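PDB 3VYW: MNMC2 from Aquifex aeolicus, which methylates a modified wobble uridine of tRNA using S-adenosylmethionine, working as a stand-alone enzyme without the oxidase domain to which such methyltransferases are usually fused. Local coordinates for residues 39-50 and 59-70; 196-204 and 222-231. All blocks are in the same frame, centred on the assembly; numbering follows the deposited sequence.

Contact 1 (39-50 and 59-70). With SAM (S-adenosylmethionine), chain E.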
loop_
_atom_site.group_PDB
_atom_site.type_symbol
_atom_site.label_atom_id
_atom_site.label_comp_id
_atom_site.label_asym_id
_atom_site.label_seq_id
_atom_site.Cartn_x
_atom_site.Cartn_y
_atom_site.Cartn_z
ATOM N N TYR A 39 11.776 -1.058 -10.528
ATOM C CA TYR A 39 11.946 0.354 -10.309
ATOM C C TYR A 39 13.327 0.881 -10.660
ATOM O O TYR A 39 14.094 0.219 -11.312
ATOM C CB TYR A 39 11.527 0.742 -8.905
ATOM C CG TYR A 39 12.463 0.350 -7.830
ATOM C CD1 TYR A 39 12.255 0.754 -6.562
ATOM C CD2 TYR A 39 13.535 -0.424 -8.088
ATOM C CE1 TYR A 39 13.100 0.396 -5.562
ATOM C CE2 TYR A 39 14.390 -0.778 -7.106
ATOM C CZ TYR A 39 14.158 -0.365 -5.842
ATOM O OH TYR A 39 15.001 -0.703 -4.850
ATOM N N ASN A 40 13.611 2.108 -10.290
ATOM C CA ASN A 40 14.879 2.676 -10.594
ATOM C C ASN A 40 15.787 2.833 -9.390
ATOM O O ASN A 40 15.858 3.875 -8.821
ATOM C CB ASN A 40 14.671 4.032 -11.236
ATOM C CG ASN A 40 13.361 4.155 -11.946
ATOM O OD1 ASN A 40 13.120 3.498 -12.905
ATOM N ND2 ASN A 40 12.552 5.043 -11.503
ATOM N N PRO A 41 16.575 1.817 -9.107
ATOM C CA PRO A 41 17.467 1.735 -7.959
ATOM C C PRO A 41 18.539 2.801 -7.945
ATOM O O PRO A 41 18.990 3.178 -6.910
ATOM C CB PRO A 41 18.127 0.382 -8.140
ATOM C CG PRO A 41 17.387 -0.283 -9.224
ATOM C CD PRO A 41 16.902 0.798 -10.090
ATOM N N GLU A 42 18.971 3.235 -9.104
ATOM C CA GLU A 42 19.913 4.320 -9.215
ATOM C C GLU A 42 19.395 5.679 -8.750
ATOM O O GLU A 42 20.135 6.454 -8.209
ATOM C CB GLU A 42 20.513 4.370 -10.616
ATOM C CG GLU A 42 19.539 4.756 -11.722
ATOM C CD GLU A 42 18.463 3.721 -12.000
ATOM O OE1 GLU A 42 17.509 4.050 -12.696
ATOM O OE2 GLU A 42 18.574 2.598 -11.539
ATOM N N GLU A 43 18.131 5.968 -8.995
ATOM C CA GLU A 43 17.512 7.220 -8.600
ATOM C C GLU A 43 17.087 7.351 -7.150
ATOM O O GLU A 43 16.976 6.391 -6.447
ATOM C CB GLU A 43 16.330 7.497 -9.488
ATOM C CG GLU A 43 16.613 7.298 -10.945
ATOM C CD GLU A 43 17.567 8.329 -11.473
ATOM O OE1 GLU A 43 17.922 9.229 -10.712
ATOM O OE2 GLU A 43 17.966 8.252 -12.642
ATOM N N SER A 44 16.896 8.587 -6.729
ATOM C CA SER A 44 16.344 8.937 -5.439
ATOM C C SER A 44 15.780 10.323 -5.487
ATOM O O SER A 44 15.939 10.989 -6.440
ATOM C CB SER A 44 17.366 8.816 -4.328
ATOM O OG SER A 44 18.496 9.583 -4.608
ATOM N N GLY A 45 15.116 10.748 -4.437
ATOM C CA GLY A 45 14.536 12.064 -4.391
ATOM C C GLY A 45 13.132 12.182 -4.899
ATOM O O GLY A 45 12.543 11.227 -5.289
ATOM N N GLN A 46 12.584 13.378 -4.853
ATOM C CA GLN A 46 11.209 13.590 -5.233
ATOM C C GLN A 46 11.071 14.834 -6.058
ATOM O O GLN A 46 11.846 15.728 -5.957
ATOM C CB GLN A 46 10.339 13.714 -4.005
ATOM C CG GLN A 46 10.296 12.495 -3.132
ATOM C CD GLN A 46 11.406 12.475 -2.141
ATOM O OE1 GLN A 46 11.721 13.469 -1.545
ATOM N NE2 GLN A 46 12.017 11.340 -1.976
ATOM N N GLU A 47 10.050 14.866 -6.881
ATOM C CA GLU A 47 9.760 15.990 -7.732
ATOM C C GLU A 47 8.348 16.394 -7.530
ATOM O O GLU A 47 7.494 15.555 -7.432
ATOM C CB GLU A 47 9.872 15.560 -9.161
ATOM C CG GLU A 47 10.986 16.186 -9.929
ATOM C CD GLU A 47 11.246 15.438 -11.195
ATOM O OE1 GLU A 47 10.346 15.409 -12.059
ATOM O OE2 GLU A 47 12.344 14.884 -11.314
ATOM N N ILE A 48 8.100 17.681 -7.470
ATOM C CA ILE A 48 6.766 18.176 -7.269
ATOM C C ILE A 48 5.881 18.049 -8.506
ATOM O O ILE A 48 6.331 18.276 -9.584
ATOM C CB ILE A 48 6.822 19.617 -6.763
ATOM C CG1 ILE A 48 6.186 19.695 -5.405
ATOM C CG2 ILE A 48 6.084 20.540 -7.677
ATOM C CD1 ILE A 48 4.692 19.777 -5.468
ATOM N N ALA A 49 4.632 17.669 -8.343
ATOM C CA ALA A 49 3.751 17.537 -9.474
ATOM C C ALA A 49 2.311 17.908 -9.236
ATOM O O ALA A 49 1.849 17.880 -8.142
ATOM C CB ALA A 49 3.821 16.131 -10.005
ATOM N N ASP A 50 1.621 18.257 -10.305
ATOM C CA ASP A 50 0.215 18.584 -10.287
ATOM C C ASP A 50 -0.679 17.383 -10.237
ATOM O O ASP A 50 -0.352 16.341 -10.721
ATOM C CB ASP A 50 -0.144 19.321 -11.542
ATOM C CG ASP A 50 0.011 20.783 -11.416
ATOM O OD1 ASP A 50 0.643 21.230 -10.467
ATOM O OD2 ASP A 50 -0.489 21.501 -12.283
ATOM N N ILE A 59 6.489 13.108 -7.157
ATOM C CA ILE A 59 6.893 11.912 -7.834
ATOM C C ILE A 59 8.094 11.404 -7.121
ATOM O O ILE A 59 8.976 12.156 -6.849
ATOM C CB ILE A 59 7.331 12.163 -9.265
ATOM C CG1 ILE A 59 6.288 12.943 -10.028
ATOM C CG2 ILE A 59 7.585 10.856 -9.957
ATOM C CD1 ILE A 59 5.092 12.135 -10.417
ATOM N N HIS A 60 8.125 10.124 -6.816
ATOM C CA HIS A 60 9.290 9.533 -6.229
ATOM C C HIS A 60 10.132 8.938 -7.315
ATOM O O HIS A 60 9.698 8.071 -8.048
ATOM C CB HIS A 60 8.890 8.502 -5.196
ATOM C CG HIS A 60 9.970 8.155 -4.227
ATOM N ND1 HIS A 60 11.128 7.663 -4.601
ATOM C CD2 HIS A 60 10.018 8.231 -2.871
ATOM C CE1 HIS A 60 11.880 7.442 -3.553
ATOM N NE2 HIS A 60 11.207 7.793 -2.495
ATOM N N LYS A 61 11.343 9.451 -7.446
ATOM C CA LYS A 61 12.289 9.088 -8.475
ATOM C C LYS A 61 12.795 7.666 -8.451
ATOM O O LYS A 61 13.035 7.108 -9.467
ATOM C CB LYS A 61 13.452 10.060 -8.458
ATOM C CG LYS A 61 13.218 11.310 -9.258
ATOM C CD LYS A 61 13.771 12.528 -8.565
ATOM C CE LYS A 61 15.170 12.877 -9.035
ATOM N NZ LYS A 61 15.539 14.243 -8.592
ATOM N N THR A 62 12.998 7.118 -7.274
ATOM C CA THR A 62 13.320 5.729 -7.121
ATOM C C THR A 62 12.233 4.766 -7.562
ATOM O O THR A 62 12.483 3.820 -8.244
ATOM C CB THR A 62 13.663 5.442 -5.662
ATOM O OG1 THR A 62 14.656 6.343 -5.250
ATOM C CG2 THR A 62 14.214 4.112 -5.510
ATOM N N TYR A 63 11.029 4.991 -7.103
ATOM C CA TYR A 63 9.923 4.158 -7.457
ATOM C C TYR A 63 9.325 4.495 -8.785
ATOM O O TYR A 63 8.655 3.707 -9.383
ATOM C CB TYR A 63 8.884 4.282 -6.400
ATOM C CG TYR A 63 9.356 3.764 -5.109
ATOM C CD1 TYR A 63 9.801 4.602 -4.129
ATOM C CD2 TYR A 63 9.354 2.428 -4.867
ATOM C CE1 TYR A 63 10.232 4.116 -2.941
ATOM C CE2 TYR A 63 9.784 1.944 -3.692
ATOM C CZ TYR A 63 10.205 2.793 -2.736
ATOM O OH TYR A 63 10.623 2.279 -1.577
ATOM N N GLY A 64 9.603 5.689 -9.239
ATOM C CA GLY A 64 9.051 6.203 -10.453
ATOM C C GLY A 64 7.567 6.383 -10.464
ATOM O O GLY A 64 6.940 6.153 -11.454
ATOM N N GLU A 65 7.041 6.816 -9.338
ATOM C CA GLU A 65 5.639 6.962 -9.146
ATOM C C GLU A 65 5.253 8.152 -8.336
ATOM O O GLU A 65 5.983 8.586 -7.514
ATOM C CB GLU A 65 5.116 5.731 -8.463
ATOM C CG GLU A 65 5.481 4.485 -9.193
ATOM C CD GLU A 65 4.492 3.403 -8.984
ATOM O OE1 GLU A 65 3.936 3.364 -7.904
ATOM O OE2 GLU A 65 4.279 2.609 -9.900
ATOM N N PRO A 66 4.068 8.652 -8.571
ATOM C CA PRO A 66 3.454 9.640 -7.710
ATOM C C PRO A 66 2.997 9.062 -6.393
ATOM O O PRO A 66 2.634 7.937 -6.304
ATOM C CB PRO A 66 2.281 10.116 -8.528
ATOM C CG PRO A 66 1.964 9.005 -9.393
ATOM C CD PRO A 66 3.212 8.298 -9.696
ATOM N N TYR A 67 3.053 9.856 -5.360
ATOM C CA TYR A 67 2.570 9.449 -4.066
ATOM C C TYR A 67 1.087 9.220 -4.179
ATOM O O TYR A 67 0.514 8.373 -3.532
ATOM C CB TYR A 67 2.882 10.517 -3.068
ATOM C CG TYR A 67 4.250 10.432 -2.532
ATOM C CD1 TYR A 67 5.338 10.547 -3.343
ATOM C CD2 TYR A 67 4.453 10.230 -1.213
ATOM C CE1 TYR A 67 6.599 10.464 -2.841
ATOM C CE2 TYR A 67 5.694 10.150 -0.707
ATOM C CZ TYR A 67 6.762 10.262 -1.519
ATOM O OH TYR A 67 7.980 10.170 -0.964
ATOM N N HIS A 68 0.488 10.002 -5.052
ATOM C CA HIS A 68 -0.886 9.893 -5.370
ATOM C C HIS A 68 -1.150 10.056 -6.814
ATOM O O HIS A 68 -0.351 10.612 -7.520
ATOM C CB HIS A 68 -1.662 10.897 -4.595
ATOM C CG HIS A 68 -1.984 10.446 -3.229
ATOM N ND1 HIS A 68 -1.234 10.762 -2.185
ATOM C CD2 HIS A 68 -2.998 9.650 -2.764
ATOM C CE1 HIS A 68 -1.747 10.199 -1.099
ATOM N NE2 HIS A 68 -2.830 9.515 -1.457
ATOM N N SER A 69 -2.294 9.580 -7.265
ATOM C CA SER A 69 -2.600 9.549 -8.664
ATOM C C SER A 69 -2.972 10.902 -9.163
ATOM O O SER A 69 -3.823 11.537 -8.639
ATOM C CB SER A 69 -3.722 8.567 -8.924
ATOM O OG SER A 69 -4.662 9.085 -9.822
ATOM N N GLN A 70 -2.247 11.343 -10.163
ATOM C CA GLN A 70 -2.458 12.614 -10.789
ATOM C C GLN A 70 -3.755 12.693 -11.530
ATOM O O GLN A 70 -4.389 13.711 -11.577
ATOM C CB GLN A 70 -1.266 12.943 -11.650
ATOM C CG GLN A 70 0.021 12.660 -10.924
ATOM C CD GLN A 70 1.246 12.974 -11.720
ATOM O OE1 GLN A 70 1.803 12.111 -12.352
ATOM N NE2 GLN A 70 1.671 14.206 -11.683
HETATM N N SAM E . -0.003 7.319 1.982
HETATM C CA SAM E . 0.707 8.442 1.496
HETATM C C SAM E . -0.280 9.543 1.545
HETATM O O SAM E . 0.018 10.701 1.386
HETATM O OXT SAM E . -1.414 9.264 1.800
HETATM C CB SAM E . 1.266 8.010 0.159
HETATM C CG SAM E . 2.501 7.150 0.449
HETATM S SD SAM E . 3.308 6.513 -0.831
HETATM C CE SAM E . 2.228 5.812 -1.828
HETATM C "C5'" SAM E . 4.333 5.299 -0.355
HETATM C "C4'" SAM E . 5.046 5.485 0.990
HETATM O "O4'" SAM E . 5.460 4.226 1.484
HETATM C "C3'" SAM E . 6.317 6.304 0.921
HETATM O "O3'" SAM E . 6.387 7.169 2.033
HETATM C "C2'" SAM E . 7.417 5.288 1.049
HETATM O "O2'" SAM E . 8.549 5.858 1.645
HETATM C "C1'" SAM E . 6.794 4.270 1.944
HETATM N N9 SAM E . 7.457 2.948 1.941
HETATM C C8 SAM E . 7.835 2.233 0.909
HETATM N N7 SAM E . 8.381 1.089 1.272
HETATM C C5 SAM E . 8.368 1.047 2.571
HETATM C C6 SAM E . 8.796 0.108 3.598
HETATM N N6 SAM E . 9.369 -1.046 3.307
HETATM N N1 SAM E . 8.601 0.439 4.842
HETATM C C2 SAM E . 8.032 1.560 5.173
HETATM N N3 SAM E . 7.640 2.443 4.306
HETATM C C4 SAM E . 7.771 2.265 3.007
HETATM O O HOH W 1 17.010 14.119 -6.416
#
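Thr-62 reaches the backbone of 39-50 through OG1, which donates to Glu-43 O at 2.6 Å from above the carbonyl plane. OG1 beside its own backbone N and CG2 anti to it (chi1 of OG1 -53°) let one small branched residue do two jobs, because CG2 then lies 3.9 Å from CE1 of the Tyr-39 ring. The edge of that ring also meets CD2 of Tyr-63, an oblique aromatic pair with planes 59° apart. Asn-40 grips the backbone of Lys-61 and Thr-62 twice: its N donates to Thr-62 O, and its ND2 to Lys-61 O at 2.9 Å, with the acceptor nearly in the amide plane. Lys-61 lays its aliphatic chain along the Ser-44 and Gly-45 carbonyls; a water accepts from its NZ and donates only weakly to Ser-44 O. Gln-46 puts NE2 over one face of the His-60 imidazole, 3.7 Å from its NE2; both turn to Glu-135, the glutamine only weakly. Gln-70 NE2 donates to Asp-50 O. Paired backbone bonds between Glu-47 and Ile-59 make this an antiparallel beta hairpin; after strand 56-60 the chain turns back, and Gly-64, whose positive phi favours glycine, and Glu-65 face His-60 as a G1 bulge leading into strand 65-66, towards the S-adenosylmethionine pocket.

Contact 2 (196-204 and 222-231). With SAM (S-adenosylmethionine), chain E.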
loop_
_atom_site.group_PDB
_atom_site.type_symbol
_atom_site.label_atom_id
_atom_site.label_comp_id
_atom_site.label_asym_id
_atom_site.label_seq_id
_atom_site.Cartn_x
_atom_site.Cartn_y
_atom_site.Cartn_z
ATOM N N SER A 196 3.475 0.847 -6.050
ATOM C CA SER A 196 2.836 -0.238 -6.727
ATOM C C SER A 196 3.605 -1.521 -6.519
ATOM O O SER A 196 4.755 -1.489 -6.235
ATOM C CB SER A 196 2.645 0.139 -8.176
ATOM O OG SER A 196 3.134 -0.829 -9.018
ATOM N N PRO A 197 2.951 -2.657 -6.598
ATOM C CA PRO A 197 3.546 -3.885 -6.115
ATOM C C PRO A 197 4.811 -4.332 -6.804
ATOM O O PRO A 197 5.646 -4.868 -6.168
ATOM C CB PRO A 197 2.424 -4.890 -6.297
ATOM C CG PRO A 197 1.209 -4.094 -6.142
ATOM C CD PRO A 197 1.520 -2.654 -6.339
ATOM N N TYR A 198 4.912 -4.156 -8.096
ATOM C CA TYR A 198 6.134 -4.447 -8.786
ATOM C C TYR A 198 7.232 -3.529 -8.326
ATOM O O TYR A 198 8.349 -3.926 -8.166
ATOM C CB TYR A 198 5.936 -4.357 -10.276
ATOM C CG TYR A 198 5.041 -5.405 -10.834
ATOM C CD1 TYR A 198 4.433 -5.231 -12.036
ATOM C CD2 TYR A 198 4.788 -6.553 -10.160
ATOM C CE1 TYR A 198 3.606 -6.177 -12.559
ATOM C CE2 TYR A 198 3.967 -7.507 -10.684
ATOM C CZ TYR A 198 3.384 -7.302 -11.889
ATOM O OH TYR A 198 2.550 -8.213 -12.422
ATOM N N LYS A 199 6.876 -2.282 -8.158
ATOM C CA LYS A 199 7.739 -1.256 -7.652
ATOM C C LYS A 199 8.189 -1.372 -6.219
ATOM O O LYS A 199 9.294 -1.045 -5.918
ATOM C CB LYS A 199 7.086 0.084 -7.837
ATOM C CG LYS A 199 7.476 0.764 -9.096
ATOM C CD LYS A 199 8.051 -0.242 -10.025
ATOM C CE LYS A 199 7.500 -0.068 -11.402
ATOM N NZ LYS A 199 8.177 1.054 -12.053
ATOM N N ASN A 200 7.289 -1.797 -5.347
ATOM C CA ASN A 200 7.462 -1.792 -3.914
ATOM C C ASN A 200 7.079 -3.127 -3.334
ATOM O O ASN A 200 6.210 -3.222 -2.552
ATOM C CB ASN A 200 6.504 -0.747 -3.395
ATOM C CG ASN A 200 6.941 -0.072 -2.137
ATOM O OD1 ASN A 200 6.376 0.896 -1.759
ATOM N ND2 ASN A 200 7.911 -0.575 -1.505
ATOM N N PRO A 201 7.771 -4.164 -3.707
ATOM C CA PRO A 201 7.346 -5.523 -3.441
ATOM C C PRO A 201 7.224 -5.982 -1.988
ATOM O O PRO A 201 6.383 -6.803 -1.735
ATOM C CB PRO A 201 8.330 -6.359 -4.240
ATOM C CG PRO A 201 9.279 -5.434 -4.818
ATOM C CD PRO A 201 8.684 -4.109 -4.834
ATOM N N GLU A 202 8.023 -5.456 -1.075
ATOM C CA GLU A 202 8.078 -5.933 0.303
ATOM C C GLU A 202 6.775 -5.761 0.971
ATOM O O GLU A 202 6.493 -6.445 1.878
ATOM C CB GLU A 202 9.106 -5.204 1.155
ATOM C CG GLU A 202 10.248 -4.582 0.432
ATOM C CD GLU A 202 9.909 -3.283 -0.225
ATOM O OE1 GLU A 202 9.408 -3.324 -1.302
ATOM O OE2 GLU A 202 10.209 -2.238 0.291
ATOM N N LEU A 203 5.993 -4.799 0.534
ATOM C CA LEU A 203 4.797 -4.442 1.239
ATOM C C LEU A 203 3.578 -5.145 0.730
ATOM O O LEU A 203 2.517 -4.903 1.164
ATOM C CB LEU A 203 4.630 -2.940 1.202
ATOM C CG LEU A 203 5.660 -2.195 2.022
ATOM C CD1 LEU A 203 5.437 -0.713 2.000
ATOM C CD2 LEU A 203 5.594 -2.695 3.426
ATOM N N TRP A 204 3.748 -6.009 -0.230
ATOM C CA TRP A 204 2.654 -6.739 -0.740
ATOM C C TRP A 204 2.773 -8.217 -0.697
ATOM O O TRP A 204 2.059 -8.887 -1.389
ATOM C CB TRP A 204 2.392 -6.329 -2.153
ATOM C CG TRP A 204 2.262 -4.864 -2.364
ATOM C CD1 TRP A 204 3.233 -3.989 -2.713
ATOM C CD2 TRP A 204 1.072 -4.073 -2.286
ATOM N NE1 TRP A 204 2.743 -2.768 -2.832
ATOM C CE2 TRP A 204 1.464 -2.745 -2.597
ATOM C CE3 TRP A 204 -0.234 -4.328 -1.999
ATOM C CZ2 TRP A 204 0.580 -1.713 -2.623
ATOM C CZ3 TRP A 204 -1.117 -3.279 -2.023
ATOM C CH2 TRP A 204 -0.717 -2.002 -2.324
ATOM N N TRP A 222 -9.771 -3.572 4.768
ATOM C CA TRP A 222 -8.480 -3.292 4.232
ATOM C C TRP A 222 -8.658 -2.674 2.892
ATOM O O TRP A 222 -9.335 -3.211 2.079
ATOM C CB TRP A 222 -7.741 -4.588 4.116
ATOM C CG TRP A 222 -6.384 -4.553 3.486
ATOM C CD1 TRP A 222 -5.192 -4.630 4.115
ATOM C CD2 TRP A 222 -6.047 -4.541 2.073
ATOM N NE1 TRP A 222 -4.185 -4.626 3.235
ATOM C CE2 TRP A 222 -4.624 -4.558 2.005
ATOM C CE3 TRP A 222 -6.760 -4.473 0.915
ATOM C CZ2 TRP A 222 -3.951 -4.532 0.815
ATOM C CZ3 TRP A 222 -6.072 -4.421 -0.274
ATOM C CH2 TRP A 222 -4.704 -4.457 -0.318
ATOM N N VAL A 223 -8.070 -1.523 2.662
ATOM C CA VAL A 223 -8.281 -0.807 1.432
ATOM C C VAL A 223 -7.019 -0.398 0.693
ATOM O O VAL A 223 -6.040 -0.040 1.278
ATOM C CB VAL A 223 -9.171 0.420 1.635
ATOM C CG1 VAL A 223 -10.533 0.013 2.070
ATOM C CG2 VAL A 223 -8.582 1.370 2.627
ATOM N N SER A 224 -7.064 -0.476 -0.616
ATOM C CA SER A 224 -5.995 0.009 -1.420
ATOM C C SER A 224 -6.500 0.448 -2.760
ATOM O O SER A 224 -7.507 0.006 -3.207
ATOM C CB SER A 224 -4.931 -1.055 -1.569
ATOM O OG SER A 224 -3.887 -0.597 -2.346
ATOM N N TYR A 225 -5.771 1.331 -3.398
ATOM C CA TYR A 225 -5.994 1.709 -4.763
ATOM C C TYR A 225 -5.716 0.573 -5.721
ATOM O O TYR A 225 -6.204 0.553 -6.796
ATOM C CB TYR A 225 -5.158 2.923 -5.119
ATOM C CG TYR A 225 -3.725 2.600 -5.145
ATOM C CD1 TYR A 225 -3.139 2.110 -6.260
ATOM C CD2 TYR A 225 -2.975 2.718 -4.029
ATOM C CE1 TYR A 225 -1.838 1.774 -6.271
ATOM C CE2 TYR A 225 -1.674 2.380 -4.032
ATOM C CZ TYR A 225 -1.116 1.915 -5.165
ATOM O OH TYR A 225 0.179 1.576 -5.171
ATOM N N SER A 226 -4.869 -0.343 -5.322
ATOM C CA SER A 226 -4.436 -1.447 -6.149
ATOM C C SER A 226 -5.431 -2.576 -6.370
ATOM O O SER A 226 -6.141 -2.938 -5.502
ATOM C CB SER A 226 -3.122 -1.971 -5.599
ATOM O OG SER A 226 -2.775 -3.219 -6.076
ATOM N N SER A 227 -5.455 -3.102 -7.577
ATOM C CA SER A 227 -6.200 -4.277 -7.886
ATOM C C SER A 227 -5.303 -5.358 -8.381
ATOM O O SER A 227 -5.695 -6.127 -9.177
ATOM C CB SER A 227 -7.285 -3.994 -8.893
ATOM O OG SER A 227 -6.888 -3.005 -9.771
ATOM N N SER A 228 -4.093 -5.420 -7.888
ATOM C CA SER A 228 -3.135 -6.402 -8.332
ATOM C C SER A 228 -3.615 -7.816 -8.129
ATOM O O SER A 228 -4.085 -8.170 -7.106
ATOM C CB SER A 228 -1.857 -6.211 -7.547
ATOM O OG SER A 228 -1.035 -7.328 -7.522
ATOM N N LEU A 229 -3.462 -8.633 -9.132
ATOM C CA LEU A 229 -3.879 -9.986 -9.056
ATOM C C LEU A 229 -3.137 -10.726 -8.005
ATOM O O LEU A 229 -3.672 -11.524 -7.322
ATOM C CB LEU A 229 -3.664 -10.651 -10.388
ATOM C CG LEU A 229 -4.629 -10.239 -11.459
ATOM C CD1 LEU A 229 -4.337 -10.958 -12.728
ATOM C CD2 LEU A 229 -6.014 -10.560 -11.028
ATOM N N SER A 230 -1.865 -10.451 -7.904
ATOM C CA SER A 230 -1.045 -11.062 -6.910
ATOM C C SER A 230 -1.483 -10.686 -5.518
ATOM O O SER A 230 -1.586 -11.511 -4.670
ATOM C CB SER A 230 0.394 -10.679 -7.154
ATOM O OG SER A 230 1.254 -11.164 -6.172
ATOM N N VAL A 231 -1.773 -9.437 -5.308
ATOM C CA VAL A 231 -2.276 -9.012 -4.047
ATOM C C VAL A 231 -3.621 -9.611 -3.697
ATOM O O VAL A 231 -3.823 -10.039 -2.621
ATOM C CB VAL A 231 -2.371 -7.494 -4.000
ATOM C CG1 VAL A 231 -2.814 -7.044 -2.638
ATOM C CG2 VAL A 231 -1.047 -6.893 -4.327
HETATM N N SAM E . -0.003 7.319 1.982
HETATM C CA SAM E . 0.707 8.442 1.496
HETATM C C SAM E . -0.280 9.543 1.545
HETATM O O SAM E . 0.018 10.701 1.386
HETATM O OXT SAM E . -1.414 9.264 1.800
HETATM C CB SAM E . 1.266 8.010 0.159
HETATM C CG SAM E . 2.501 7.150 0.449
HETATM S SD SAM E . 3.308 6.513 -0.831
HETATM C CE SAM E . 2.228 5.812 -1.828
HETATM C "C5'" SAM E . 4.333 5.299 -0.355
HETATM C "C4'" SAM E . 5.046 5.485 0.990
HETATM O "O4'" SAM E . 5.460 4.226 1.484
HETATM C "C3'" SAM E . 6.317 6.304 0.921
HETATM O "O3'" SAM E . 6.387 7.169 2.033
HETATM C "C2'" SAM E . 7.417 5.288 1.049
HETATM O "O2'" SAM E . 8.549 5.858 1.645
HETATM C "C1'" SAM E . 6.794 4.270 1.944
HETATM N N9 SAM E . 7.457 2.948 1.941
HETATM C C8 SAM E . 7.835 2.233 0.909
HETATM N N7 SAM E . 8.381 1.089 1.272
HETATM C C5 SAM E . 8.368 1.047 2.571
HETATM C C6 SAM E . 8.796 0.108 3.598
HETATM N N6 SAM E . 9.369 -1.046 3.307
HETATM N N1 SAM E . 8.601 0.439 4.842
HETATM C C2 SAM E . 8.032 1.560 5.173
HETATM N N3 SAM E . 7.640 2.443 4.306
HETATM C C4 SAM E . 7.771 2.265 3.007
HETATM O O HOH W 2 1.372 -11.070 -3.098
#
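Trp-204 drives its six-membered ring into the segment 222-231, where CE3 packs against Val-231, 3.6 Å from CG2. Pro-197 covers one indole face, its CG 3.7 Å above the ring plane near the centre, and the same valine methyl touches this CG, so Val-231 fills the angle between proline and indole. At the far edge, CZ3 lies 4.1 Å from CH2 of Trp-222, the two side chains crossing at about a right angle, and Ser-224 OG sits in the indole plane 3.5 Å from CH2 of Trp-204. With CG beside the backbone N (chi1 -51°), the indole can extend this way while NE1 bonds to Phe-195 O. The serines suit a tight chain: OG of Ser-224 and of Ser-226, each anti to its backbone N, accepts from the amide two residues on, giving successive ST turns, and Ser-228, at the N-cap of helix 229-237, accepts through OG from Val-231 N at 3.1 Å. Asn-200 ND2 donates to adenine N7 of S-adenosylmethionine and to Glu-202 OE1, on the syn side but tilted out of the carboxylate plane; Glu-202 OE2 weakly accepts from N6. The indole thus packs an adenine-binding loop against a strand-to-helix turn of the Rossmann-like methyltransferase fold.

Contact 1 closes before contact 2 opens along the chain, and their centres lie about 17 Å apart. They belong to different sheets: contact 1 to the small three-stranded antiparallel sheet near the surface, contact 2 to the buried end of strand 220-224 in the eight-stranded mixed sheet and to the start of helix 229-237. The loop 196-204 nevertheless meets the hairpin directly, with a probable hydrogen bond from Ser-196 N to Glu-65 OE1 and Lys-199 packed against Tyr-39 and Tyr-63. Both contacts touch S-adenosylmethionine, residues 59-70 contributing Tyr-63, Tyr-67 and His-68 and residues 196-204 the adenine partners, so the small sheet and the methyltransferase core together enclose the cofactor.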